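Local atomic coordinates of 6-aminohexanoate-cyclic-dimer hydrolase (Arthrobacter sp., PDB entry 3A2Q), a protein that hydrolyses one amide bond of the 6-aminohexanoate cyclic dimer, a nylon-6 by-product, opening the ring to give the linear dimer. Residues N169-A174 / G208-G213; G186-R191 / P427-G432; G192-G197 / A224-V229; D204-A209 / K310-I315. The protein carries 1 engineered substitution. All blocks are in the same frame, centred on the assembly; numbering follows the deposited sequence.

Interaction 1. Residues N169-A174 / G208-G213. Engineered in segment 169-174: Ala174 (natural residue Ser). With ACA (6-aminohexanoic acid), chain C; ACA (6-aminohexanoic acid), chain B.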
loop_
_atom_site.group_PDB
_atom_site.type_symbol
_atom_site.label_atom_id
_atom_site.label_comp_id
_atom_site.label_asym_id
_atom_site.label_seq_id
_atom_site.Cartn_x
_atom_site.Cartn_y
_atom_site.Cartn_z
ATOM N N ASN A 169 0.383 4.421 -0.006
ATOM C CA ASN A 169 1.346 4.476 1.084
ATOM C C ASN A 169 0.959 3.423 2.098
ATOM O O ASN A 169 -0.157 2.891 2.059
ATOM C CB ASN A 169 1.480 5.867 1.713
ATOM C CG ASN A 169 0.240 6.698 1.575
ATOM O OD1 ASN A 169 -0.786 6.409 2.190
ATOM N ND2 ASN A 169 0.325 7.755 0.765
ATOM N N ASP A 170 1.873 3.143 3.014
ATOM C CA ASP A 170 1.691 2.051 3.955
ATOM C C ASP A 170 2.297 2.382 5.323
ATOM O O ASP A 170 3.517 2.480 5.456
ATOM C CB ASP A 170 2.391 0.841 3.307
ATOM C CG ASP A 170 2.119 -0.463 3.999
ATOM O OD1 ASP A 170 2.263 -0.529 5.235
ATOM O OD2 ASP A 170 1.780 -1.439 3.290
ATOM N N ALA A 171 1.443 2.546 6.333
ATOM C CA ALA A 171 1.894 2.858 7.688
ATOM C C ALA A 171 1.639 1.692 8.644
ATOM O O ALA A 171 2.295 1.574 9.682
ATOM C CB ALA A 171 1.191 4.114 8.204
ATOM N N ALA A 172 0.672 0.848 8.295
ATOM C CA ALA A 172 0.339 -0.325 9.101
ATOM C C ALA A 172 -0.061 -1.476 8.176
ATOM O O ALA A 172 -0.539 -2.514 8.632
ATOM C CB ALA A 172 -0.802 -0.000 10.073
ATOM N N GLY A 173 0.154 -1.275 6.875
ATOM C CA GLY A 173 -0.173 -2.276 5.870
ATOM C C GLY A 173 -1.036 -1.721 4.740
ATOM O O GLY A 173 -1.523 -2.479 3.902
ATOM N N ALA A 174 -1.190 -0.396 4.693
ATOM C CA ALA A 174 -2.039 0.277 3.699
ATOM C C ALA A 174 -1.805 0.007 2.208
ATOM O O ALA A 174 -2.611 0.418 1.376
ATOM C CB ALA A 174 -2.039 1.781 3.959
ATOM N N GLY A 208 8.567 7.510 10.716
ATOM C CA GLY A 208 9.181 6.537 9.829
ATOM C C GLY A 208 8.356 5.299 9.523
ATOM O O GLY A 208 8.748 4.496 8.674
ATOM N N ALA A 209 7.218 5.135 10.196
ATOM C CA ALA A 209 6.369 3.971 9.959
ATOM C C ALA A 209 5.632 4.040 8.627
ATOM O O ALA A 209 5.342 3.002 8.024
ATOM C CB ALA A 209 5.364 3.806 11.099
ATOM N N ALA A 210 5.331 5.252 8.159
ATOM C CA ALA A 210 4.625 5.426 6.886
ATOM C C ALA A 210 5.593 5.395 5.699
ATOM O O ALA A 210 6.501 6.221 5.608
ATOM C CB ALA A 210 3.846 6.737 6.892
ATOM N N HIS A 211 5.396 4.426 4.807
ATOM C CA HIS A 211 6.239 4.248 3.623
ATOM C C HIS A 211 5.408 4.433 2.358
ATOM O O HIS A 211 4.246 4.029 2.323
ATOM C CB HIS A 211 6.773 2.809 3.513
ATOM C CG HIS A 211 7.574 2.319 4.679
ATOM N ND1 HIS A 211 7.090 2.297 5.972
ATOM C CD2 HIS A 211 8.768 1.680 4.718
ATOM C CE1 HIS A 211 7.944 1.658 6.750
ATOM N NE2 HIS A 211 8.971 1.270 6.014
ATOM N N GLU A 212 5.996 5.015 1.313
ATOM C CA GLU A 212 5.281 5.115 0.046
ATOM C C GLU A 212 5.455 3.723 -0.555
ATOM O O GLU A 212 6.518 3.109 -0.405
ATOM C CB GLU A 212 5.892 6.171 -0.887
ATOM C CG GLU A 212 5.819 7.589 -0.343
ATOM C CD GLU A 212 4.449 7.928 0.219
ATOM O OE1 GLU A 212 4.368 8.245 1.426
ATOM O OE2 GLU A 212 3.455 7.877 -0.543
ATOM N N GLY A 213 4.415 3.226 -1.221
ATOM C CA GLY A 213 4.463 1.891 -1.792
ATOM C C GLY A 213 4.001 1.792 -3.231
ATOM O O GLY A 213 3.610 2.794 -3.839
HETATM C C ACA C . -2.469 2.983 6.846
HETATM O O ACA C . -1.360 2.442 6.871
HETATM C C2 ACA C . -3.693 2.289 7.425
HETATM C C3 ACA C . -3.576 2.021 8.923
HETATM C C4 ACA C . -3.978 3.229 9.770
HETATM C C5 ACA C . -3.204 3.257 11.090
HETATM C C6 ACA C . -3.363 4.576 11.838
HETATM N N ACA C . -2.359 5.569 11.454
HETATM C C ACA B . -2.624 6.662 10.744
HETATM O O ACA B . -3.770 7.033 10.490
HETATM C C2 ACA B . -1.436 7.456 10.241
HETATM C C3 ACA B . -1.591 7.866 8.786
HETATM C C4 ACA B . -1.013 6.803 7.866
HETATM C C5 ACA B . -1.918 6.519 6.680
HETATM C C6 ACA B . -1.607 5.158 6.067
HETATM N N ACA B . -2.669 4.184 6.314
#
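Asp170 and His211 pair through their backbones where antiparallel strands 165-170 and 211-216 meet: Asp170 N donates to His211 O at 2.6 Å, and His211 N to Asp170 O at 2.8 Å. Asn169 and Glu212 form the neighbouring non-hydrogen-bonded pair, their side chains alongside each other on the sheet face opposite those of Asp170 and His211. Amide and carboxylate planes stand 66° apart, and the bond from Asn169 ND2 to Glu212 OE2 is weak at 3.4 Å. Stronger partners lie elsewhere: Asn169 OD1 meets Lys72 NZ, of the probable charge relay, and Glu212 OE2 meets His167. His211 ND1 bonds in the ring plane to Ala209 O (2.8 Å), steadying the ring.

Apolar packing is slight: Ala171 CB rests 4.0 Å from Ala210 CB, methyls small enough for the backbones to close up.

Ala171 N and Ala172 N each donate to the amide O of the chain C unit of the bound cyclic dimer, both at 2.9 Å. Gly173 follows with a phi of 128°, easy for glycine. Engineered Ala174 stands where the natural serine probably forms the acyl-ester. Two N-H groups converging there on a substrate oxygen are consistent with the oxyanion hole of the amidase family.

Interaction 2. Residues G186-R191 / P427-G432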
loop_
_atom_site.group_PDB
_atom_site.type_symbol
_atom_site.label_atom_id
_atom_site.label_comp_id
_atom_site.label_asym_id
_atom_site.label_seq_id
_atom_site.Cartn_x
_atom_site.Cartn_y
_atom_site.Cartn_z
ATOM N N GLY A 186 1.400 -5.902 -4.032
ATOM C CA GLY A 186 1.581 -4.665 -3.297
ATOM C C GLY A 186 2.869 -4.701 -2.506
ATOM O O GLY A 186 3.056 -5.576 -1.662
ATOM N N LEU A 187 3.765 -3.758 -2.775
ATOM C CA LEU A 187 5.035 -3.719 -2.067
ATOM C C LEU A 187 5.257 -2.507 -1.186
ATOM O O LEU A 187 5.058 -1.369 -1.619
ATOM C CB LEU A 187 6.203 -3.793 -3.058
ATOM C CG LEU A 187 7.582 -3.465 -2.463
ATOM C CD1 LEU A 187 8.079 -4.643 -1.636
ATOM C CD2 LEU A 187 8.564 -3.149 -3.580
ATOM N N LYS A 188 5.650 -2.765 0.062
ATOM C CA LYS A 188 6.038 -1.704 0.987
ATOM C C LYS A 188 7.558 -1.896 0.989
ATOM O O LYS A 188 8.075 -2.850 1.584
ATOM C CB LYS A 188 5.539 -1.939 2.413
ATOM C CG LYS A 188 5.998 -0.824 3.366
ATOM C CD LYS A 188 5.951 -1.238 4.837
ATOM C CE LYS A 188 7.065 -2.206 5.197
ATOM N NZ LYS A 188 8.422 -1.599 5.037
ATOM N N PRO A 189 8.297 -1.013 0.307
ATOM C CA PRO A 189 9.752 -1.176 0.286
ATOM C C PRO A 189 10.406 -0.880 1.624
ATOM O O PRO A 189 9.740 -0.586 2.618
ATOM C CB PRO A 189 10.200 -0.191 -0.796
ATOM C CG PRO A 189 9.151 0.874 -0.743
ATOM C CD PRO A 189 7.865 0.113 -0.536
ATOM N N THR A 190 11.727 -0.984 1.639
ATOM C CA THR A 190 12.511 -0.694 2.828
ATOM C C THR A 190 12.270 0.766 3.187
ATOM O O THR A 190 12.101 1.601 2.303
ATOM C CB THR A 190 14.007 -0.868 2.529
ATOM O OG1 THR A 190 14.260 -2.245 2.219
ATOM C CG2 THR A 190 14.854 -0.430 3.720
ATOM N N ARG A 191 12.260 1.071 4.477
ATOM C CA ARG A 191 12.069 2.448 4.921
ATOM C C ARG A 191 13.147 3.314 4.263
ATOM O O ARG A 191 14.317 2.940 4.245
ATOM C CB ARG A 191 12.197 2.520 6.449
ATOM C CG ARG A 191 12.255 3.935 7.028
ATOM C CD ARG A 191 12.427 3.874 8.540
ATOM N NE ARG A 191 11.236 3.338 9.195
ATOM C CZ ARG A 191 11.250 2.528 10.247
ATOM N NH1 ARG A 191 12.401 2.136 10.785
ATOM N NH2 ARG A 191 10.105 2.116 10.773
ATOM N N PRO A 427 3.919 -5.014 11.927
ATOM C CA PRO A 427 5.249 -5.174 12.525
ATOM C C PRO A 427 6.379 -4.710 11.604
ATOM O O PRO A 427 7.415 -4.243 12.069
ATOM C CB PRO A 427 5.332 -6.676 12.802
ATOM C CG PRO A 427 3.913 -7.096 12.939
ATOM C CD PRO A 427 3.219 -6.309 11.858
ATOM N N PHE A 428 6.175 -4.833 10.297
ATOM C CA PHE A 428 7.208 -4.460 9.343
ATOM C C PHE A 428 7.246 -2.984 8.988
ATOM O O PHE A 428 8.198 -2.518 8.361
ATOM C CB PHE A 428 7.085 -5.380 8.132
ATOM C CG PHE A 428 7.053 -6.823 8.533
ATOM C CD1 PHE A 428 8.175 -7.405 9.127
ATOM C CD2 PHE A 428 5.862 -7.541 8.510
ATOM C CE1 PHE A 428 8.109 -8.669 9.704
ATOM C CE2 PHE A 428 5.785 -8.810 9.087
ATOM C CZ PHE A 428 6.911 -9.374 9.688
ATOM N N ASN A 429 6.213 -2.247 9.390
ATOM C CA ASN A 429 6.223 -0.805 9.191
ATOM C C ASN A 429 7.140 -0.326 10.308
ATOM O O ASN A 429 7.889 0.630 10.146
ATOM C CB ASN A 429 4.843 -0.176 9.414
ATOM C CG ASN A 429 3.891 -0.464 8.294
ATOM O OD1 ASN A 429 3.140 -1.435 8.341
ATOM N ND2 ASN A 429 3.926 0.371 7.261
ATOM N N VAL A 430 7.074 -1.000 11.454
ATOM C CA VAL A 430 7.923 -0.618 12.578
ATOM C C VAL A 430 9.386 -0.976 12.333
ATOM O O VAL A 430 10.268 -0.178 12.625
ATOM C CB VAL A 430 7.453 -1.263 13.896
ATOM C CG1 VAL A 430 8.438 -0.943 15.016
ATOM C CG2 VAL A 430 6.070 -0.736 14.254
ATOM N N SER A 431 9.652 -2.162 11.786
ATOM C CA SER A 431 11.034 -2.560 11.527
ATOM C C SER A 431 11.593 -1.895 10.273
ATOM O O SER A 431 12.805 -1.736 10.143
ATOM C CB SER A 431 11.146 -4.082 11.379
ATOM O OG SER A 431 10.566 -4.507 10.163
ATOM N N GLY A 432 10.712 -1.524 9.345
ATOM C CA GLY A 432 11.156 -0.878 8.121
ATOM C C GLY A 432 11.623 -1.845 7.041
ATOM O O GLY A 432 12.135 -1.419 6.008
HETATM O O HOH W 1 11.711 1.752 13.883
#
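Arg191 meets Gly432 backbone to backbone, its N donating to Gly432 O at 2.9 Å. The site is a helix C-terminus: Gly432, with a positive phi of 83°, ends helix 427-431, and the segment that follows strand 185-188 docks against it. Carbonyls of the last helical turn, such as Val430 O, suit cationic partners. Arg191 starts out extended, with CG anti to the backbone N (chi1 170°), and then bends at chi3, laying one guanidinium face over Gly432 CA, where the lack of a side chain permits the approach. At the guanidinium edge, NH2 donates to Val430 O at 3.0 Å, reaching it from above the carbonyl plane, while NE goes to Gly208 O.

Lys188 supplies a second cation. Bends at chi3 and chi4 fold its chain back so that NZ bonds to Pro189 O at 2.9 Å and also to Gln433 O. CE passes 3.4 Å from Phe428 O, and CD lies 3.5 Å from Asn429 ND2. That amide nitrogen bonds to Asp170 OD1 and Ala209 O, tying the helix to the region beside the substrate. Beside the bond from Arg191 NH2, water 1 donates to Val430 O at 2.7 Å and takes a weak bond from Arg191 NH1.

Interaction 3. Residues G192-G197 / A224-V229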
loop_
_atom_site.group_PDB
_atom_site.type_symbol
_atom_site.label_atom_id
_atom_site.label_comp_id
_atom_site.label_asym_id
_atom_site.label_seq_id
_atom_site.Cartn_x
_atom_site.Cartn_y
_atom_site.Cartn_z
ATOM N N GLY A 192 12.746 4.458 3.717
ATOM C CA GLY A 192 13.701 5.348 3.085
ATOM C C GLY A 192 14.040 5.021 1.644
ATOM O O GLY A 192 14.966 5.611 1.079
ATOM N N ARG A 193 13.312 4.081 1.043
ATOM C CA ARG A 193 13.566 3.715 -0.349
ATOM C C ARG A 193 12.937 4.736 -1.290
ATOM O O ARG A 193 13.583 5.216 -2.223
ATOM C CB ARG A 193 12.986 2.328 -0.658
ATOM C CG ARG A 193 13.212 1.852 -2.097
ATOM C CD ARG A 193 14.686 1.549 -2.371
ATOM N NE ARG A 193 15.168 0.418 -1.580
ATOM C CZ ARG A 193 16.453 0.164 -1.347
ATOM N NH1 ARG A 193 17.391 0.960 -1.845
ATOM N NH2 ARG A 193 16.802 -0.879 -0.603
ATOM N N ILE A 194 11.671 5.063 -1.038
ATOM C CA ILE A 194 10.931 6.002 -1.881
ATOM C C ILE A 194 10.634 7.306 -1.161
ATOM O O ILE A 194 10.042 7.304 -0.087
ATOM C CB ILE A 194 9.581 5.401 -2.336
ATOM C CG1 ILE A 194 9.818 4.063 -3.042
ATOM C CG2 ILE A 194 8.852 6.389 -3.251
ATOM C CD1 ILE A 194 8.546 3.397 -3.568
ATOM N N SER A 195 11.033 8.424 -1.758
ATOM C CA SER A 195 10.801 9.719 -1.137
ATOM C C SER A 195 9.348 10.177 -1.187
ATOM O O SER A 195 8.703 10.095 -2.230
ATOM C CB SER A 195 11.656 10.794 -1.800
ATOM O OG SER A 195 11.358 12.056 -1.239
ATOM N N PRO A 196 8.818 10.664 -0.048
ATOM C CA PRO A 196 7.440 11.158 0.064
ATOM C C PRO A 196 7.470 12.690 0.025
ATOM O O PRO A 196 6.445 13.343 0.217
ATOM C CB PRO A 196 7.017 10.663 1.432
ATOM C CG PRO A 196 8.277 10.888 2.222
ATOM C CD PRO A 196 9.389 10.424 1.291
ATOM N N GLY A 197 8.658 13.246 -0.210
ATOM C CA GLY A 197 8.831 14.690 -0.244
ATOM C C GLY A 197 8.428 15.378 -1.536
ATOM O O GLY A 197 7.911 14.733 -2.450
ATOM N N ALA A 224 10.626 -2.531 -11.923
ATOM C CA ALA A 224 10.812 -1.372 -12.788
ATOM C C ALA A 224 10.387 -0.073 -12.100
ATOM O O ALA A 224 11.037 0.964 -12.251
ATOM C CB ALA A 224 10.036 -1.559 -14.090
ATOM N N LEU A 225 9.297 -0.131 -11.346
ATOM C CA LEU A 225 8.803 1.042 -10.629
ATOM C C LEU A 225 9.811 1.520 -9.585
ATOM O O LEU A 225 9.999 2.719 -9.394
ATOM C CB LEU A 225 7.476 0.713 -9.949
ATOM C CG LEU A 225 6.309 0.531 -10.919
ATOM C CD1 LEU A 225 5.136 -0.126 -10.214
ATOM C CD2 LEU A 225 5.925 1.888 -11.493
ATOM N N LEU A 226 10.446 0.572 -8.903
ATOM C CA LEU A 226 11.444 0.906 -7.892
ATOM C C LEU A 226 12.604 1.658 -8.531
ATOM O O LEU A 226 13.132 2.602 -7.949
ATOM C CB LEU A 226 11.975 -0.359 -7.222
ATOM C CG LEU A 226 11.111 -0.939 -6.105
ATOM C CD1 LEU A 226 11.679 -2.267 -5.644
ATOM C CD2 LEU A 226 11.052 0.061 -4.960
ATOM N N ASP A 227 13.000 1.236 -9.727
ATOM C CA ASP A 227 14.101 1.894 -10.419
ATOM C C ASP A 227 13.722 3.320 -10.786
ATOM O O ASP A 227 14.586 4.182 -10.947
ATOM C CB ASP A 227 14.478 1.126 -11.687
ATOM C CG ASP A 227 15.068 -0.238 -11.391
ATOM O OD1 ASP A 227 15.667 -0.406 -10.305
ATOM O OD2 ASP A 227 14.948 -1.137 -12.249
ATOM N N VAL A 228 12.424 3.563 -10.911
ATOM C CA VAL A 228 11.930 4.882 -11.274
ATOM C C VAL A 228 11.800 5.866 -10.112
ATOM O O VAL A 228 12.251 7.010 -10.211
ATOM C CB VAL A 228 10.543 4.781 -11.972
ATOM C CG1 VAL A 228 10.013 6.170 -12.297
ATOM C CG2 VAL A 228 10.656 3.948 -13.238
ATOM N N VAL A 229 11.212 5.419 -9.003
ATOM C CA VAL A 229 10.965 6.314 -7.879
ATOM C C VAL A 229 11.848 6.233 -6.643
ATOM O O VAL A 229 11.610 6.953 -5.680
ATOM C CB VAL A 229 9.495 6.182 -7.400
ATOM C CG1 VAL A 229 8.542 6.416 -8.566
ATOM C CG2 VAL A 229 9.266 4.796 -6.791
HETATM O O HOH W 2 12.853 8.754 -3.965
HETATM O O HOH W 3 9.826 9.238 -5.052
#
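Ser195 and Val229 are joined through water, in a contact without a direct hydrogen bond between the two segments. Water 2 accepts from Ser195 N at 2.9 Å and sits 2.8 Å from Val229 O, to which it probably donates. Water 3 lies 3.0 Å from the same Val229 O and within reach of Ser195 O as well. Around both waters there are more acceptors than protons to serve them. A carbonyl near the end of a helix, with no further turn to bond to, is well suited to holding such waters.

Beside the waters the meeting is apolar. Ile194 crosses Val229 obliquely, its CD1 3.6 Å from Val229 CG2 and its CG2 3.7 Å from Val229 O. With CG1 anti to the carbonyl carbon (chi1 -55°), Val229 CG2 falls between the backbone N and the carbonyl carbon, and this methyl meets the isoleucine.

The contact joins the loop leaving strand 185-188 to helix 219-229, which follows strand 211-216; loop and helix both pack against that strand in the mixed sheet of the amidase core. The side chain of Ile194 lies about 14 Å from a bound 6-aminohexanoic acid. Ile194 touches Glu212 there, and Leu226 touches Leu214.

Arg193 crosses Leu226 at about a right angle, CG lying 4.0 Å from Leu226 CD2. Its long aliphatic part can serve as packing because bends at chi2 and chi3 lead the charged end elsewhere, NE to a salt bridge with Glu460 and NH1 to Pro241 O. Ser195 completes the loop with an ST turn: its OG accepts from Gly197 N at 3.1 Å and also bonds to Asp236 OD1.

Interaction 4. Residues D204-A209 / K310-I315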
loop_
_atom_site.group_PDB
_atom_site.type_symbol
_atom_site.label_atom_id
_atom_site.label_comp_id
_atom_site.label_asym_id
_atom_site.label_seq_id
_atom_site.Cartn_x
_atom_site.Cartn_y
_atom_site.Cartn_z
ATOM N N ASP A 204 6.826 13.489 10.458
ATOM C CA ASP A 204 7.967 12.737 9.972
ATOM C C ASP A 204 7.490 11.364 9.493
ATOM O O ASP A 204 8.084 10.332 9.808
ATOM C CB ASP A 204 9.013 12.608 11.081
ATOM C CG ASP A 204 10.418 12.433 10.534
ATOM O OD1 ASP A 204 10.612 12.658 9.322
ATOM O OD2 ASP A 204 11.322 12.080 11.314
ATOM N N ASN A 205 6.404 11.371 8.723
ATOM C CA ASN A 205 5.817 10.146 8.182
ATOM C C ASN A 205 5.590 9.100 9.264
ATOM O O ASN A 205 6.017 7.947 9.144
ATOM C CB ASN A 205 6.701 9.576 7.071
ATOM C CG ASN A 205 6.816 10.518 5.888
ATOM O OD1 ASN A 205 7.807 11.232 5.739
ATOM N ND2 ASN A 205 5.792 10.536 5.052
ATOM N N VAL A 206 4.900 9.529 10.316
ATOM C CA VAL A 206 4.577 8.692 11.460
ATOM C C VAL A 206 5.853 8.087 12.035
ATOM O O VAL A 206 5.955 6.876 12.240
ATOM C CB VAL A 206 3.576 7.567 11.084
ATOM C CG1 VAL A 206 2.961 6.983 12.353
ATOM C CG2 VAL A 206 2.479 8.112 10.171
ATOM N N ALA A 207 6.825 8.957 12.287
ATOM C CA ALA A 207 8.113 8.558 12.853
ATOM C C ALA A 207 8.798 7.478 12.023
ATOM O O ALA A 207 9.522 6.634 12.561
ATOM C CB ALA A 207 7.926 8.080 14.287
ATOM N N GLY A 208 8.567 7.510 10.716
ATOM C CA GLY A 208 9.181 6.537 9.829
ATOM C C GLY A 208 8.356 5.299 9.523
ATOM O O GLY A 208 8.748 4.496 8.674
ATOM N N ALA A 209 7.218 5.135 10.196
ATOM C CA ALA A 209 6.369 3.971 9.959
ATOM C C ALA A 209 5.632 4.040 8.627
ATOM O O ALA A 209 5.342 3.002 8.024
ATOM C CB ALA A 209 5.364 3.806 11.099
ATOM N N LYS A 310 0.463 -0.032 21.238
ATOM C CA LYS A 310 -0.072 0.997 22.128
ATOM C C LYS A 310 0.721 2.284 21.914
ATOM O O LYS A 310 0.149 3.371 21.792
ATOM C CB LYS A 310 0.040 0.557 23.589
ATOM C CG LYS A 310 -0.586 1.533 24.565
ATOM C CD LYS A 310 -0.334 1.120 26.004
ATOM C CE LYS A 310 -0.942 2.123 26.974
ATOM N NZ LYS A 310 -0.397 3.489 26.770
ATOM N N ASP A 311 2.042 2.142 21.860
ATOM C CA ASP A 311 2.945 3.269 21.649
ATOM C C ASP A 311 2.745 3.857 20.260
ATOM O O ASP A 311 2.795 5.066 20.076
ATOM C CB ASP A 311 4.398 2.818 21.794
ATOM C CG ASP A 311 4.700 2.258 23.164
ATOM O OD1 ASP A 311 4.605 3.016 24.154
ATOM O OD2 ASP A 311 5.028 1.056 23.251
ATOM N N TYR A 312 2.523 2.989 19.279
ATOM C CA TYR A 312 2.313 3.431 17.914
ATOM C C TYR A 312 1.025 4.254 17.823
ATOM O O TYR A 312 0.963 5.268 17.126
ATOM C CB TYR A 312 2.238 2.213 16.992
ATOM C CG TYR A 312 2.186 2.544 15.521
ATOM C CD1 TYR A 312 3.135 3.387 14.940
ATOM C CD2 TYR A 312 1.201 1.999 14.702
ATOM C CE1 TYR A 312 3.099 3.679 13.578
ATOM C CE2 TYR A 312 1.158 2.282 13.340
ATOM C CZ TYR A 312 2.106 3.121 12.786
ATOM O OH TYR A 312 2.049 3.411 11.445
ATOM N N SER A 313 -0.003 3.808 18.537
ATOM C CA SER A 313 -1.293 4.491 18.541
ATOM C C SER A 313 -1.153 5.923 19.051
ATOM O O SER A 313 -1.766 6.843 18.514
ATOM C CB SER A 313 -2.289 3.727 19.423
ATOM O OG SER A 313 -3.596 4.263 19.287
ATOM N N THR A 314 -0.351 6.102 20.094
ATOM C CA THR A 314 -0.134 7.426 20.668
ATOM C C THR A 314 0.515 8.349 19.642
ATOM O O THR A 314 0.138 9.511 19.510
ATOM C CB THR A 314 0.749 7.337 21.923
ATOM O OG1 THR A 314 0.065 6.566 22.920
ATOM C CG2 THR A 314 1.056 8.734 22.469
ATOM N N ILE A 315 1.486 7.821 18.902
ATOM C CA ILE A 315 2.152 8.610 17.879
ATOM C C ILE A 315 1.138 8.960 16.796
ATOM O O ILE A 315 1.127 10.080 16.282
ATOM C CB ILE A 315 3.329 7.831 17.266
ATOM C CG1 ILE A 315 4.422 7.654 18.318
ATOM C CG2 ILE A 315 3.853 8.562 16.035
ATOM C CD1 ILE A 315 5.554 6.737 17.892
#
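Tyr312 meets Val206 and Ala209 with the same part of its ring: CE1 lies 3.5 Å from Val206 CG1 and 3.4 Å from Ala209 CB. Both methyls come in obliquely, and the valine and tyrosine side chains cross at about a right angle. Ile315, one turn further along its helix, adds CG2 at 4.1 Å from Val206 CG1, with Ala207 CB a looser neighbour. A branched valine fills the angle between ring and isoleucine, while the alanines keep the approach close.

Tyr312 reaches this position because its CG is anti to the backbone N (chi1 -173°), sending the ring out from helix 308-331. Its hydroxyl carries on past the methyls to a weak hydrogen bond with Ala171 O, so a residue with both an apolar ring and a polar end fits here.

The opposing segment is a short left-handed helical turn, with positive phi from Asp204 through Gly208. Aspartate, asparagine and glycine adopt such angles fairly readily; Val206, at a phi of 55°, does so less easily, being beta-branched. The turn is held by Gly208 N donating to Asp204 O at 3.0 Å and Ala209 N to Val206 O at 3.0 Å. Val206 also lines the ligand pocket, its side chain about 4 Å from a bound 6-aminohexanoic acid.

Further out, Asp204 OD1 bonds to Thr237 OG1 and Ala207 O to Arg367 NH2. Helix 356-378 backs Ile315 with Cys362 and Leu366.

Overall arrangement
All four contacts are buried, but their chemistry differs with their place in the fold. Interaction 1, closest to the chain centre, is backbone pairing within the sheet and holds the substrate oxygen. Interaction 2 lies 7 Å from it, between centres, and relies on cations at a helix end; the two hold neighbouring strands, 211-216 and 185-188, of one sheet. Interaction 4 shares Gly208 and Ala209 with interaction 1 and has apolar packing at the pocket side. Interaction 3, away from the ligand, combines apolar packing with water bridges; Pro189 packs on Ile194 and Leu187 on Leu226, so it abuts 186-191. Interactions 3 and 4, with centres 21 Å apart, meet through Pro196 and Asn205.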